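PDB 4XRW: BexL from Amycolatopsis orientalis, which probably catalyses cyclisation and aromatisation, with loss of water, of a polyketide intermediate in the type II polyketide pathway to BE-7585A. Local coordinates for residues F51-F56 and R245-K249; A255-T261 and E279-N285. All blocks are in the same frame, centred on the assembly; numbering follows the deposited sequence.

Contact 1: residues F51-F56 and R245-K249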
# COMPACT_ATOMS: atom_id res chain seq x y z
N PHE A 51 6.08 3.01 3.11
CA PHE A 51 6.58 1.64 3.35
C PHE A 51 6.16 0.71 2.22
O PHE A 51 5.02 0.24 2.19
CB PHE A 51 6.06 1.10 4.69
CG PHE A 51 6.46 1.95 5.88
CD1 PHE A 51 7.79 2.13 6.21
CD2 PHE A 51 5.50 2.58 6.64
CE1 PHE A 51 8.14 2.92 7.28
CE2 PHE A 51 5.86 3.37 7.74
CZ PHE A 51 7.18 3.54 8.04
N PRO A 52 7.06 0.39 1.30
CA PRO A 52 6.64 -0.40 0.13
C PRO A 52 5.93 -1.73 0.45
O PRO A 52 5.01 -2.05 -0.28
CB PRO A 52 7.96 -0.63 -0.61
CG PRO A 52 8.76 0.60 -0.29
CD PRO A 52 8.45 0.89 1.15
N PRO A 53 6.28 -2.44 1.54
CA PRO A 53 5.51 -3.66 1.78
C PRO A 53 4.07 -3.47 2.23
O PRO A 53 3.30 -4.41 2.15
CB PRO A 53 6.31 -4.37 2.89
CG PRO A 53 7.69 -3.77 2.81
CD PRO A 53 7.41 -2.31 2.46
N THR A 54 3.72 -2.30 2.75
CA THR A 54 2.42 -2.11 3.39
C THR A 54 1.33 -1.97 2.34
O THR A 54 1.41 -1.14 1.44
CB THR A 54 2.41 -0.88 4.32
OG1 THR A 54 3.45 -1.02 5.32
CG2 THR A 54 1.11 -0.79 5.02
N VAL A 55 0.28 -2.77 2.48
CA VAL A 55 -0.88 -2.66 1.59
C VAL A 55 -1.99 -1.79 2.20
O VAL A 55 -2.62 -0.98 1.49
CB VAL A 55 -1.43 -4.05 1.22
CG1 VAL A 55 -2.61 -3.93 0.29
CG2 VAL A 55 -0.30 -4.89 0.57
N PHE A 56 -2.25 -1.94 3.49
CA PHE A 56 -3.30 -1.14 4.13
C PHE A 56 -3.14 -1.24 5.64
O PHE A 56 -2.63 -2.23 6.13
CB PHE A 56 -4.68 -1.63 3.71
CG PHE A 56 -5.82 -0.82 4.22
CD1 PHE A 56 -5.96 0.50 3.85
CD2 PHE A 56 -6.79 -1.39 5.03
CE1 PHE A 56 -7.03 1.25 4.31
CE2 PHE A 56 -7.85 -0.62 5.48
CZ PHE A 56 -7.95 0.70 5.11
N ARG A 245 -15.43 -2.13 0.60
CA ARG A 245 -14.13 -1.64 0.27
C ARG A 245 -13.18 -2.74 -0.14
O ARG A 245 -13.18 -3.80 0.44
CB ARG A 245 -13.54 -0.88 1.46
CG ARG A 245 -12.23 -0.19 1.20
CD ARG A 245 -11.82 0.62 2.45
NE ARG A 245 -11.69 -0.23 3.63
CZ ARG A 245 -11.87 0.16 4.90
NH1 ARG A 245 -12.21 1.41 5.19
NH2 ARG A 245 -11.71 -0.73 5.88
N ILE A 246 -12.38 -2.43 -1.15
CA ILE A 246 -11.27 -3.29 -1.55
C ILE A 246 -10.07 -2.38 -1.76
O ILE A 246 -10.11 -1.45 -2.59
CB ILE A 246 -11.55 -4.09 -2.84
CG1 ILE A 246 -12.73 -5.02 -2.64
CG2 ILE A 246 -10.31 -4.88 -3.26
CD1 ILE A 246 -13.22 -5.61 -3.89
N VAL A 247 -9.02 -2.60 -0.98
CA VAL A 247 -7.81 -1.80 -1.04
C VAL A 247 -6.68 -2.63 -1.64
O VAL A 247 -6.59 -3.83 -1.35
CB VAL A 247 -7.36 -1.32 0.38
CG1 VAL A 247 -6.09 -0.47 0.24
CG2 VAL A 247 -8.46 -0.54 1.08
N TYR A 248 -5.86 -2.05 -2.50
CA TYR A 248 -4.81 -2.85 -3.12
C TYR A 248 -3.55 -2.07 -3.39
O TYR A 248 -3.52 -0.82 -3.34
CB TYR A 248 -5.32 -3.50 -4.42
CG TYR A 248 -5.71 -2.52 -5.52
CD1 TYR A 248 -4.81 -2.18 -6.51
CD2 TYR A 248 -6.98 -1.95 -5.55
CE1 TYR A 248 -5.17 -1.29 -7.54
CE2 TYR A 248 -7.35 -1.07 -6.56
CZ TYR A 248 -6.43 -0.73 -7.54
OH TYR A 248 -6.76 0.14 -8.55
N LYS A 249 -2.49 -2.84 -3.63
CA LYS A 249 -1.21 -2.31 -4.04
C LYS A 249 -0.65 -3.17 -5.14
O LYS A 249 -0.69 -4.42 -5.03
CB LYS A 249 -0.21 -2.26 -2.86
CG LYS A 249 1.22 -1.98 -3.31
CD LYS A 249 2.16 -1.77 -2.13
CE LYS A 249 2.16 -0.35 -1.61
NZ LYS A 249 3.17 -0.11 -0.50
O HOH W 1 -2.33 0.17 -0.85

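Contact 2: residues A255-T261 and E279-N285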
# COMPACT_ATOMS: atom_id res chain seq x y z
N ALA A 255 7.89 0.42 -15.81
CA ALA A 255 9.02 1.35 -15.72
C ALA A 255 8.62 2.74 -15.26
O ALA A 255 9.43 3.40 -14.61
CB ALA A 255 9.73 1.44 -17.08
N LEU A 256 7.40 3.19 -15.56
CA LEU A 256 6.98 4.58 -15.26
C LEU A 256 6.46 4.85 -13.85
O LEU A 256 6.26 6.01 -13.48
CB LEU A 256 5.86 5.04 -16.21
CG LEU A 256 6.15 5.42 -17.67
CD1 LEU A 256 4.91 6.07 -18.25
CD2 LEU A 256 7.38 6.35 -17.79
N MET A 257 6.20 3.80 -13.07
CA MET A 257 5.63 3.99 -11.74
C MET A 257 6.57 3.42 -10.68
O MET A 257 7.08 2.30 -10.81
CB MET A 257 4.23 3.32 -11.62
CG MET A 257 3.17 3.86 -12.57
SD MET A 257 1.51 3.21 -12.24
CE MET A 257 1.80 1.53 -12.66
N THR A 258 6.80 4.20 -9.64
CA THR A 258 7.49 3.70 -8.47
C THR A 258 6.49 3.19 -7.43
O THR A 258 6.85 2.39 -6.57
CB THR A 258 8.35 4.78 -7.82
OG1 THR A 258 7.53 5.90 -7.52
CG2 THR A 258 9.41 5.22 -8.77
N LEU A 259 5.24 3.64 -7.51
CA LEU A 259 4.19 3.17 -6.63
C LEU A 259 2.86 3.25 -7.35
O LEU A 259 2.61 4.18 -8.10
CB LEU A 259 4.12 4.02 -5.34
CG LEU A 259 2.92 3.71 -4.43
CD1 LEU A 259 3.37 3.28 -3.07
CD2 LEU A 259 1.95 4.87 -4.36
N HIS A 260 2.00 2.28 -7.10
CA HIS A 260 0.63 2.34 -7.54
C HIS A 260 -0.23 1.61 -6.53
O HIS A 260 -0.13 0.40 -6.38
CB HIS A 260 0.46 1.72 -8.93
CG HIS A 260 -0.97 1.63 -9.35
ND1 HIS A 260 -1.46 0.60 -10.12
CD2 HIS A 260 -2.02 2.42 -9.07
CE1 HIS A 260 -2.76 0.76 -10.30
NE2 HIS A 260 -3.12 1.86 -9.67
N THR A 261 -1.07 2.36 -5.84
CA THR A 261 -2.03 1.82 -4.91
C THR A 261 -3.41 2.27 -5.39
O THR A 261 -3.54 3.21 -6.19
CB THR A 261 -1.79 2.32 -3.48
OG1 THR A 261 -1.93 3.73 -3.45
CG2 THR A 261 -0.42 1.95 -2.98
N GLU A 279 -10.36 4.55 -6.90
CA GLU A 279 -9.33 5.55 -6.64
C GLU A 279 -7.96 5.00 -6.99
O GLU A 279 -7.72 3.81 -6.82
CB GLU A 279 -9.37 5.97 -5.17
CG GLU A 279 -8.35 7.06 -4.80
CD GLU A 279 -6.95 6.54 -4.43
OE1 GLU A 279 -6.67 5.30 -4.43
OE2 GLU A 279 -6.10 7.41 -4.13
N HIS A 280 -7.09 5.85 -7.47
CA HIS A 280 -5.73 5.49 -7.72
C HIS A 280 -4.77 6.52 -7.16
O HIS A 280 -5.00 7.66 -7.30
CB HIS A 280 -5.42 5.37 -9.19
CG HIS A 280 -6.26 4.37 -9.91
ND1 HIS A 280 -5.82 3.11 -10.22
CD2 HIS A 280 -7.48 4.48 -10.46
CE1 HIS A 280 -6.77 2.47 -10.87
NE2 HIS A 280 -7.78 3.29 -11.04
N THR A 281 -3.71 6.05 -6.55
CA THR A 281 -2.57 6.90 -6.17
C THR A 281 -1.31 6.39 -6.89
O THR A 281 -0.95 5.17 -6.84
CB THR A 281 -2.35 6.95 -4.65
OG1 THR A 281 -3.43 7.66 -4.01
CG2 THR A 281 -1.04 7.65 -4.32
N VAL A 282 -0.62 7.31 -7.56
CA VAL A 282 0.56 6.97 -8.31
C VAL A 282 1.73 7.86 -7.91
O VAL A 282 1.54 9.05 -7.70
CB VAL A 282 0.34 7.11 -9.83
CG1 VAL A 282 1.61 6.76 -10.59
CG2 VAL A 282 -0.78 6.19 -10.30
N VAL A 283 2.91 7.26 -7.82
CA VAL A 283 4.18 8.00 -7.81
C VAL A 283 4.94 7.66 -9.07
O VAL A 283 5.19 6.49 -9.38
CB VAL A 283 5.04 7.67 -6.57
CG1 VAL A 283 6.35 8.48 -6.60
CG2 VAL A 283 4.28 7.94 -5.30
N LEU A 284 5.35 8.68 -9.82
CA LEU A 284 6.10 8.45 -11.06
C LEU A 284 7.57 8.15 -10.86
O LEU A 284 8.18 8.55 -9.87
CB LEU A 284 5.96 9.65 -11.98
CG LEU A 284 4.58 9.92 -12.53
CD1 LEU A 284 4.57 11.26 -13.28
CD2 LEU A 284 4.17 8.80 -13.43
N ASN A 285 8.12 7.40 -11.80
CA ASN A 285 9.53 7.08 -11.86
C ASN A 285 10.08 7.95 -12.98
O ASN A 285 9.84 7.67 -14.15
CB ASN A 285 9.75 5.59 -12.15
CG ASN A 285 11.18 5.15 -11.99
OD1 ASN A 285 12.08 5.97 -11.89
ND2 ASN A 285 11.39 3.84 -11.96
O HOH W 2 9.35 1.45 -11.50
O HOH W 3 -4.65 4.68 -2.97

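Contact 1: residues F51-F56 and R245-K249
Lys249 is extended through its first two torsions, then bends at chi3 (-85°), which carries NZ into the carbonyls of the turn Phe51-Thr54. There NZ gives a hydrogen bond to Pro52 O at 2.7 Å, from above that carbonyl plane. A second goes to Thr54 O at 2.8 Å, tilted 26° from the Thr54 carbonyl plane, and a third to Pro48 O. A lysine suits this buried place because its ammonium can serve three carbonyls at the end of a long apolar stem.

A chi1 of -176° sets CG of Phe56 anti to the backbone N and lays the ring against Val247, whose CG2 lies over the ring face in a CH-pi contact 3.9 Å from the centroid, while CG1 packs on Phe56 CD1. Farther along, Phe56 CZ lies over one face of the Arg245 guanidinium, the two planes 51° apart. A water donates to Val55 O (2.6 Å) and Tyr248 O (2.9 Å), bridging the backbones.

Val55 and Phe56 both pair with the single residue Trp72, giving the edge strand a classic bulge. This is an interface between domains: residues 54-56, at the edge of one helix-grip sheet, run nearly antiparallel to 245-249 of the other, the axes 6.3 Å apart at their closest, joined by side chains and water.

Contact 2: residues A255-T261 and E279-N285
Strands 259-261 and 279-284 run antiparallel, 178° between their directions and 4.7 Å apart at their closest, with Leu259-Val283 and Thr261-Thr281 as hydrogen-bonded pairs and His260-Val282 as a non-hydrogen-bonded one.

On the His260 face, the two imidazoles meet rim to rim, their planes 17° apart, and His260 NE2 and His280 ND1 share a hydrogen bond of 3.0 Å. Each ring is held at its other nitrogen too, His260 ND1 by Gln250 and His280 NE2 by Ser314 of helix 299-326. Beside them Met257 CG packs 3.8 Å from Val282 CG1; Val282 also meets Leu310 of that helix, an apolar side chain suited to an apolar neighbour, whereas Met257 lies against Gln250.

The other face carries Leu259, Val283 and two threonines. Leu259 CB rests on Val283 CG2, and the beta-branched valine suits an extended strand. Thr261 and Thr281 lie side by side, and their backbones exchange bonds, Thr261 N to Thr281 O at 3.0 Å and Thr281 N back to Thr261 O. Their hydroxyls part: Thr281 OG1 donates to the syn lone pair of Glu279 OE2 (2.7 Å), whereas Thr261 OG1 reaches Glu279 OE1 through a water. At Thr258 and Leu259 a classic beta bulge shifts the register by one, and Val283 O takes a bond from Thr258 N at 2.8 Å and weak ones from Thr258 OG1 and Leu259 N. At the far end Asn285 CB closes on Ala255 O and Thr258 CG2.

With both nitrogens of each ring engaged, the two histidines form a hydrogen-bonded chain from Gln250 to Ser314, either ring nitrogen able to be the donor in the middle link; this should fix the rotation of both rings.

In the fold
Both segments of contact 1 come earlier in the chain than either segment of contact 2, and the centres of the two contacts are 13 Å apart. Both use the second antiparallel sheet, where strand 245-250 of contact 1 neighbours strand 257-268 of contact 2, itself paired in a hairpin with strand 274-284. Contact 2 therefore lies within one domain, whereas contact 1 joins that sheet to strand 54-59, the edge of the first. They touch directly: Tyr248 OH is 3.3 Å from His280 CE1, and Lys249 CE packs on Thr261 CG2. Strand 245-250 thus serves both the second domain's sheet and its interface with the first, consistent with a di-domain aromatase/cyclase.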